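Local coordinates for glycosyl hydrolase family 2, TIM barrel domain protein (Parabacteroides merdae ATCC 43184, PDB 6DXU) that probably hydrolyses beta-glucuronides, as a glycoside hydrolase family 2 beta-glucuronidase of a human gut bacterium, at residues D[576-579]-D[580-583]. Numbering follows the deposited sequence.
Sequences LKEQ and ETMP
Glu580 turns its backbone N back on the carbonyl of Lys577, Glu580 N to Lys577 O at 3.3 Å, a bent bond that arrives well above the carbonyl plane. Its CB and CG lie beside the carbonyl oxygens of Lys577 and Leu576, Glu580 CG sitting 3.7 Å from Leu576 O, and the extended chain then carries the carboxylate outward to Ser683, which OE2 meets. Thr581 comes next and grips one acceptor twice. Thr581 N reaches Glu578 O at 3.0 Å from above the carbonyl plane. Thr581 OG1, 2.9 Å from Glu578 O, is tilted only 19° from that plane. A chi1 of 70° swings the hydroxyl back to the Glu578 carbonyl, with the methyl on the other branch beside the backbone N; Lys497 also bonds to OG1. A valine in its place would probably leave Lys497 without this partner and Glu578 O held by the backbone N alone. Here helix 565-579 of the TIM barrel domain gives way to the loop leading into barrel strand 587-589, through a type I beta turn from Gln579 to Met582. The turn's own bond, Met582 N to Gln579 O, is weak at 3.3 Å, and a water on Gln579 O spans loosely to Met582 O. The Met582 side chain folds back beneath the Glu578 carbonyl, Met582 SD lying 3.4 Å from Glu578 O, and packs against Tyr496 and Ser500 of helix 496-504.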
ATOM      1  N   LEU D 576      14.257 -41.889  37.488  1.00 22.86           N
ATOM      2  CA  LEU D 576      12.973 -42.472  37.864  1.00 26.20           C
ATOM      3  C   LEU D 576      12.992 -42.993  39.298  1.00 28.14           C
ATOM      4  O   LEU D 576      11.988 -42.893  40.012  1.00 27.14           O
ATOM      5  CB  LEU D 576      12.598 -43.587  36.891  1.00 29.17           C
ATOM      6  CG  LEU D 576      12.432 -43.071  35.460  1.00 26.16           C
ATOM      7  CD1 LEU D 576      11.897 -44.157  34.543  1.00 21.59           C
ATOM      8  CD2 LEU D 576      11.514 -41.839  35.460  1.00 25.58           C
ATOM      9  N   LYS D 577      14.108 -43.563  39.744  1.00 27.39           N
ATOM     10  CA  LYS D 577      14.119 -44.027  41.126  1.00 29.00           C
ATOM     11  C   LYS D 577      14.194 -42.853  42.098  1.00 29.18           C
ATOM     12  O   LYS D 577      13.602 -42.912  43.182  1.00 28.96           O
ATOM     13  CB  LYS D 577      15.241 -45.039  41.339  1.00 30.50           C
ATOM     14  CG  LYS D 577      16.625 -44.494  41.343  1.00 31.48           C
ATOM     15  CD  LYS D 577      17.201 -44.505  42.745  1.00 31.99           C
ATOM     16  CE  LYS D 577      18.646 -44.040  42.731  1.00 34.56           C
ATOM     17  NZ  LYS D 577      19.043 -43.368  43.998  1.00 39.14           N
ATOM     18  N   GLU D 578      14.850 -41.759  41.706  1.00 28.70           N
ATOM     19  CA  GLU D 578      14.836 -40.556  42.535  1.00 26.41           C
ATOM     20  C   GLU D 578      13.424 -39.994  42.684  1.00 30.17           C
ATOM     21  O   GLU D 578      13.052 -39.501  43.758  1.00 27.78           O
ATOM     22  CB  GLU D 578      15.774 -39.502  41.945  1.00 24.82           C
ATOM     23  CG  GLU D 578      17.258 -39.858  42.043  1.00 26.87           C
ATOM     24  CD  GLU D 578      17.794 -39.823  43.467  1.00 34.71           C
ATOM     25  OE1 GLU D 578      18.512 -38.851  43.812  1.00 31.22           O
ATOM     26  OE2 GLU D 578      17.500 -40.770  44.231  1.00 35.49           O
ATOM     27  N   GLN D 579      12.621 -40.046  41.619  1.00 25.56           N
ATOM     28  CA  GLN D 579      11.285 -39.464  41.698  1.00 29.64           C
ATOM     29  C   GLN D 579      10.390 -40.194  42.693  1.00 29.78           C
ATOM     30  O   GLN D 579       9.447 -39.590  43.220  1.00 28.37           O
ATOM     31  CB  GLN D 579      10.644 -39.436  40.311  1.00 28.78           C
ATOM     32  CG  GLN D 579      11.334 -38.432  39.384  1.00 20.70           C
ATOM     33  CD  GLN D 579      10.754 -38.401  37.984  1.00 22.90           C
ATOM     34  OE1 GLN D 579       9.768 -39.084  37.675  1.00 24.63           O
ATOM     35  NE2 GLN D 579      11.368 -37.599  37.125  1.00 25.34           N
ATOM     36  N   GLU D 580      10.672 -41.460  42.991  1.00 28.34           N
ATOM     37  CA  GLU D 580       9.876 -42.146  44.005  1.00 29.34           C
ATOM     38  C   GLU D 580      10.084 -41.582  45.408  1.00 29.96           C
ATOM     39  O   GLU D 580       9.291 -41.893  46.306  1.00 30.96           O
ATOM     40  CB  GLU D 580      10.185 -43.648  43.978  1.00 31.06           C
ATOM     41  CG  GLU D 580       9.759 -44.308  42.668  1.00 29.50           C
ATOM     42  CD  GLU D 580       9.913 -45.816  42.676  1.00 37.94           C
ATOM     43  OE1 GLU D 580      10.298 -46.376  43.721  1.00 43.88           O
ATOM     44  OE2 GLU D 580       9.621 -46.445  41.640  1.00 43.02           O
ATOM     45  N   THR D 581      11.105 -40.747  45.611  1.00 24.77           N
ATOM     46  CA  THR D 581      11.408 -40.179  46.922  1.00 32.90           C
ATOM     47  C   THR D 581      11.247 -38.663  46.952  1.00 31.61           C
ATOM     48  O   THR D 581      11.843 -37.995  47.804  1.00 30.77           O
ATOM     49  CB  THR D 581      12.822 -40.573  47.361  1.00 34.11           C
ATOM     50  OG1 THR D 581      13.791 -39.894  46.551  1.00 33.04           O
ATOM     51  CG2 THR D 581      13.020 -42.079  47.240  1.00 33.37           C
ATOM     52  N   MET D 582      10.478 -38.095  46.020  1.00 25.59           N
ATOM     53  CA  MET D 582      10.300 -36.650  45.903  1.00 25.61           C
ATOM     54  C   MET D 582       8.804 -36.372  45.991  1.00 33.75           C
ATOM     55  O   MET D 582       8.145 -36.111  44.971  1.00 28.70           O
ATOM     56  CB  MET D 582      10.905 -36.133  44.598  1.00 28.26           C
ATOM     57  CG  MET D 582      12.412 -36.342  44.526  1.00 26.89           C
ATOM     58  SD  MET D 582      13.137 -36.273  42.865  1.00 27.64           S
ATOM     59  CE  MET D 582      13.107 -34.513  42.507  1.00 24.73           C
ATOM     60  N   PRO D 583       8.224 -36.431  47.194  1.00 32.97           N
ATOM     61  CA  PRO D 583       6.759 -36.351  47.299  1.00 31.03           C
ATOM     62  C   PRO D 583       6.200 -34.978  46.963  1.00 25.66           C
ATOM     63  O   PRO D 583       5.004 -34.878  46.664  1.00 28.08           O
ATOM     64  CB  PRO D 583       6.490 -36.748  48.762  1.00 33.57           C
ATOM     65  CG  PRO D 583       7.738 -36.356  49.487  1.00 29.67           C
ATOM     66  CD  PRO D 583       8.877 -36.571  48.511  1.00 31.31           C
TER
HETATM   67  O   HOH W   1       7.148 -39.232  44.721  1.00 31.57           O